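Local coordinates for uncharacterized protein MJ1062 (Methanocaldococcus jannaschii, PDB 3EO4) that is of unknown function but carries a GNAT-type acetyltransferase domain, the part modelled here, and so probably transfers acyl groups, at residues A[15-20]-A[64-69]; A[79-84]-A[110-115]. All coordinates share one frame; numbering follows the deposited sequence.

Interaction 1: A[15-20]-A[64-69]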
# COMPACT_ATOMS: atom_id res chain seq x y z
N ILE A 15 -14.93 5.90 -10.00
CA ILE A 15 -15.20 4.76 -10.86
C ILE A 15 -14.75 3.51 -10.10
O ILE A 15 -13.78 3.54 -9.32
CB ILE A 15 -14.40 4.89 -12.17
CG1 ILE A 15 -14.79 6.19 -12.89
CG2 ILE A 15 -14.67 3.71 -13.10
CD1 ILE A 15 -13.61 7.09 -13.23
N ILE A 16 -15.48 2.41 -10.29
CA ILE A 16 -15.02 1.15 -9.76
C ILE A 16 -14.84 0.17 -10.93
O ILE A 16 -15.64 0.19 -11.87
CB ILE A 16 -15.97 0.58 -8.69
CG1 ILE A 16 -17.36 0.27 -9.26
CG2 ILE A 16 -16.05 1.52 -7.50
CD1 ILE A 16 -18.12 -0.72 -8.41
N ARG A 17 -13.77 -0.62 -10.88
CA ARG A 17 -13.49 -1.62 -11.91
C ARG A 17 -13.00 -2.89 -11.22
O ARG A 17 -12.40 -2.82 -10.12
CB ARG A 17 -12.44 -1.12 -12.92
CG ARG A 17 -11.05 -0.82 -12.32
CD ARG A 17 -9.88 -1.33 -13.21
NE ARG A 17 -8.57 -1.08 -12.58
CZ ARG A 17 -7.89 -1.94 -11.80
NH1 ARG A 17 -8.37 -3.15 -11.53
NH2 ARG A 17 -6.71 -1.58 -11.29
N GLN A 18 -13.26 -4.05 -11.82
CA GLN A 18 -12.86 -5.29 -11.14
C GLN A 18 -11.36 -5.34 -10.94
O GLN A 18 -10.56 -4.77 -11.71
CB GLN A 18 -13.40 -6.59 -11.79
CG GLN A 18 -13.49 -6.58 -13.30
CD GLN A 18 -13.77 -7.97 -13.92
OE1 GLN A 18 -13.67 -8.14 -15.15
NE2 GLN A 18 -14.10 -8.96 -13.09
N ILE A 19 -11.00 -5.99 -9.84
CA ILE A 19 -9.62 -6.21 -9.45
C ILE A 19 -8.97 -7.18 -10.40
O ILE A 19 -9.64 -7.94 -11.07
CB ILE A 19 -9.58 -6.80 -8.01
CG1 ILE A 19 -8.19 -6.64 -7.39
CG2 ILE A 19 -10.07 -8.27 -8.01
CD1 ILE A 19 -8.20 -6.67 -5.85
N THR A 20 -7.65 -7.18 -10.36
CA THR A 20 -6.78 -7.94 -11.24
C THR A 20 -5.60 -8.43 -10.40
O THR A 20 -5.29 -7.81 -9.37
CB THR A 20 -6.29 -6.94 -12.32
OG1 THR A 20 -7.09 -7.09 -13.49
CG2 THR A 20 -4.89 -7.14 -12.68
N ASP A 64 -14.67 -8.37 -6.20
CA ASP A 64 -13.87 -7.28 -5.63
C ASP A 64 -13.57 -6.24 -6.69
O ASP A 64 -13.25 -6.57 -7.84
CB ASP A 64 -12.54 -7.82 -5.10
CG ASP A 64 -12.73 -8.76 -3.93
OD1 ASP A 64 -12.58 -8.30 -2.78
OD2 ASP A 64 -13.03 -9.95 -4.18
N TRP A 65 -13.69 -4.98 -6.31
CA TRP A 65 -13.36 -3.87 -7.23
C TRP A 65 -12.24 -3.03 -6.62
O TRP A 65 -12.07 -2.98 -5.41
CB TRP A 65 -14.56 -2.95 -7.45
CG TRP A 65 -15.78 -3.48 -8.16
CD1 TRP A 65 -16.08 -3.33 -9.49
CD2 TRP A 65 -16.92 -4.14 -7.56
NE1 TRP A 65 -17.31 -3.89 -9.77
CE2 TRP A 65 -17.86 -4.38 -8.61
CE3 TRP A 65 -17.24 -4.57 -6.26
CZ2 TRP A 65 -19.08 -5.04 -8.39
CZ3 TRP A 65 -18.47 -5.22 -6.05
CH2 TRP A 65 -19.37 -5.45 -7.11
N ILE A 66 -11.49 -2.39 -7.49
CA ILE A 66 -10.63 -1.29 -7.13
C ILE A 66 -11.44 -0.02 -7.34
O ILE A 66 -12.16 0.12 -8.35
CB ILE A 66 -9.39 -1.22 -8.09
CG1 ILE A 66 -8.63 -2.56 -8.08
CG2 ILE A 66 -8.46 -0.10 -7.70
CD1 ILE A 66 -8.12 -2.95 -6.67
N ILE A 67 -11.30 0.92 -6.41
CA ILE A 67 -11.92 2.24 -6.49
C ILE A 67 -10.94 3.22 -7.14
O ILE A 67 -9.83 3.39 -6.67
CB ILE A 67 -12.29 2.75 -5.09
CG1 ILE A 67 -13.16 1.72 -4.34
CG2 ILE A 67 -12.93 4.14 -5.19
CD1 ILE A 67 -13.29 1.99 -2.84
N LEU A 68 -11.37 3.84 -8.23
CA LEU A 68 -10.54 4.77 -8.94
C LEU A 68 -11.05 6.17 -8.69
O LEU A 68 -12.24 6.40 -8.73
CB LEU A 68 -10.63 4.47 -10.42
CG LEU A 68 -9.71 3.44 -11.10
CD1 LEU A 68 -9.11 2.39 -10.19
CD2 LEU A 68 -10.41 2.82 -12.33
N LEU A 69 -10.15 7.11 -8.42
CA LEU A 69 -10.55 8.49 -8.26
C LEU A 69 -9.99 9.25 -9.45
O LEU A 69 -8.80 9.18 -9.74
CB LEU A 69 -10.04 9.08 -6.93
CG LEU A 69 -10.16 10.62 -6.79
CD1 LEU A 69 -11.62 11.12 -6.75
CD2 LEU A 69 -9.42 11.15 -5.59
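Two neighbouring antiparallel strands of the GNAT sheet, 13-18 and 63-71, meet here. I15 and L68 form a hydrogen-bonded pair: I15 N gives to L68 O at 3.0 Å, and L68 N returns a bond to I15 O at 2.7 Å. R17 and I66 form the next such pair, with I66 N to R17 O at 2.8 Å. Past the strand end, I19 N still reaches D64 O at 3.1 Å.

I16 and W65 meet on the face that helix 107-121 covers. I16 CD1 sits 3.4 Å from the centroid of the five-membered ring of W65, only 6° off the ring normal, a CH-pi contact. CG1 of I16 stands between the backbone N and the carbonyl carbon (chi1 63°), and CD1 extends from it over the indole.

On the other face R17 lies alongside I66. Its chain bends at chi2, and I66 CG1 comes over one face of the guanidinium, 3.5 Å from R17 NH1. NH1 donates to Q18 O, near the guanidinium plane, and makes a salt bridge to D23 OD1, two partners that would limit group rotation. I19 and I66 side chains cross at about a right angle, with I19 CG1 3.8 Å from I66 CD1. D64 OD2 and OD1 make salt bridges to R59 and R62, respectively. The antiparallel ladder, whose Q18 and W65 side chains diverge, is typical of a GNAT N-terminal half.

Interaction 2: A[79-84]-A[110-115]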
# COMPACT_ATOMS: atom_id res chain seq x y z
N GLY A 79 -8.68 2.78 -3.24
CA GLY A 79 -9.25 1.84 -2.28
C GLY A 79 -9.81 0.60 -2.95
O GLY A 79 -9.58 0.36 -4.15
N SER A 80 -10.56 -0.18 -2.17
CA SER A 80 -11.22 -1.34 -2.70
C SER A 80 -12.60 -1.51 -2.09
O SER A 80 -12.79 -1.24 -0.90
CB SER A 80 -10.39 -2.58 -2.43
OG SER A 80 -11.02 -3.71 -3.04
N VAL A 81 -13.54 -1.98 -2.91
CA VAL A 81 -14.91 -2.27 -2.45
C VAL A 81 -15.27 -3.66 -2.97
O VAL A 81 -14.80 -4.05 -4.05
CB VAL A 81 -15.92 -1.16 -2.88
CG1 VAL A 81 -16.14 -1.14 -4.39
CG2 VAL A 81 -17.26 -1.28 -2.09
N ASN A 82 -16.04 -4.41 -2.19
CA ASN A 82 -16.30 -5.82 -2.46
C ASN A 82 -17.67 -6.26 -1.93
O ASN A 82 -18.21 -5.61 -1.02
CB ASN A 82 -15.19 -6.72 -1.87
CG ASN A 82 -15.15 -6.68 -0.34
OD1 ASN A 82 -16.15 -6.94 0.33
ND2 ASN A 82 -13.98 -6.40 0.21
N VAL A 83 -18.24 -7.32 -2.53
CA VAL A 83 -19.45 -8.01 -2.05
C VAL A 83 -19.16 -9.48 -2.01
O VAL A 83 -18.57 -10.02 -2.94
CB VAL A 83 -20.70 -7.81 -2.95
CG1 VAL A 83 -21.00 -6.35 -3.09
CG2 VAL A 83 -20.46 -8.34 -4.34
N SER A 84 -19.58 -10.13 -0.94
CA SER A 84 -19.36 -11.55 -0.80
C SER A 84 -20.67 -12.17 -0.31
O SER A 84 -21.63 -11.44 -0.05
CB SER A 84 -18.19 -11.80 0.17
OG SER A 84 -18.45 -11.21 1.43
N HIS A 110 -19.96 6.79 -1.90
CA HIS A 110 -20.28 6.68 -3.33
C HIS A 110 -19.90 5.32 -3.91
O HIS A 110 -20.59 4.81 -4.76
CB HIS A 110 -19.56 7.77 -4.11
CG HIS A 110 -20.14 9.13 -3.90
ND1 HIS A 110 -20.29 9.69 -2.64
CD2 HIS A 110 -20.60 10.05 -4.78
CE1 HIS A 110 -20.83 10.89 -2.76
NE2 HIS A 110 -21.02 11.14 -4.04
N SER A 111 -18.80 4.75 -3.45
CA SER A 111 -18.37 3.43 -3.94
C SER A 111 -19.36 2.36 -3.51
O SER A 111 -19.78 1.52 -4.33
CB SER A 111 -16.99 3.05 -3.40
OG SER A 111 -16.00 3.93 -3.85
N VAL A 112 -19.74 2.38 -2.23
CA VAL A 112 -20.72 1.42 -1.75
C VAL A 112 -22.05 1.58 -2.51
O VAL A 112 -22.63 0.60 -2.95
CB VAL A 112 -20.89 1.49 -0.22
CG1 VAL A 112 -22.10 0.67 0.22
CG2 VAL A 112 -19.60 1.01 0.48
N SER A 113 -22.50 2.82 -2.72
CA SER A 113 -23.76 2.98 -3.44
C SER A 113 -23.71 2.46 -4.88
O SER A 113 -24.71 1.90 -5.37
CB SER A 113 -24.27 4.41 -3.38
OG SER A 113 -23.53 5.15 -4.30
N LEU A 114 -22.56 2.60 -5.54
CA LEU A 114 -22.34 1.93 -6.84
C LEU A 114 -22.55 0.39 -6.75
O LEU A 114 -23.20 -0.20 -7.59
CB LEU A 114 -20.95 2.28 -7.42
CG LEU A 114 -20.71 3.68 -8.03
CD1 LEU A 114 -19.24 3.88 -8.40
CD2 LEU A 114 -21.59 3.92 -9.27
N VAL A 115 -22.00 -0.24 -5.73
CA VAL A 115 -22.20 -1.68 -5.52
C VAL A 115 -23.67 -2.03 -5.24
O VAL A 115 -24.19 -2.96 -5.83
CB VAL A 115 -21.26 -2.21 -4.39
CG1 VAL A 115 -21.59 -3.65 -4.04
CG2 VAL A 115 -19.80 -2.12 -4.84
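V81 and V83 on strand 79-84 face V115 on helix 110-115, where helix 107-121 packs on the sheet of the GNAT fold. The helix segment runs at 31° to the strand, and the two axes come within 8.8 Å. Helix 107-121 follows strand 92-97 and packs on one face of the sheet, consistent with the helix after the fourth core strand of GNAT folds.

The contact across the segments is apolar. V115 CG2 faces both methyls of V81, 3.8 Å from V81 CG1 and equally far from V81 CG2. The two side chains point in opposite directions and overlap alongside each other. V81 CG2 also approaches V112 CG2 at 4.2 Å, with these two side chains crossing at a slant. S111 adds its CB, 4.4 Å from V81 CB. V83 reaches the same V115 from further along the strand, but their modelled methyl separation is too short to be trusted. W65 and I95, from the strands flanking 74-84, also touch V81. L145 packs against V112.

Polar bonds serve the segments themselves and their surroundings; none crosses between the two. S80, whose side chain points away from the helix, bonds W65 O through its OG. S111 OG bonds I107 O one turn back, so its hydroxyl has a partner although the residue is buried. In the helix, H110 O accepts two bonds from the same face of its carbonyl plane: L114 N at 3.1 Å, and S113 OG at 3.0 Å from above that plane.

From the N terminus, short strand 4-6 precedes strand 13-18; the chain then passes through helices 24-31, 34-37 and 49-58 and returns on strand 63-71. Interaction 1 closes that loop, bringing strands 13-18 and 63-71 side by side. Strand 74-84 follows directly, then strand 92-97, and helix 107-121 folds back over the sheet. Interaction 2 closes this second loop. The two loops lie in series, so neither nests nor crosses. They meet where strands 63-71 and 74-84 are neighbours: W65 N lies 2.7 Å from V81 O, probably hydrogen-bonded. I67 CG2 also touches S111 OG. Together they join the three middle strands to one another and to helix 107-121 on one face.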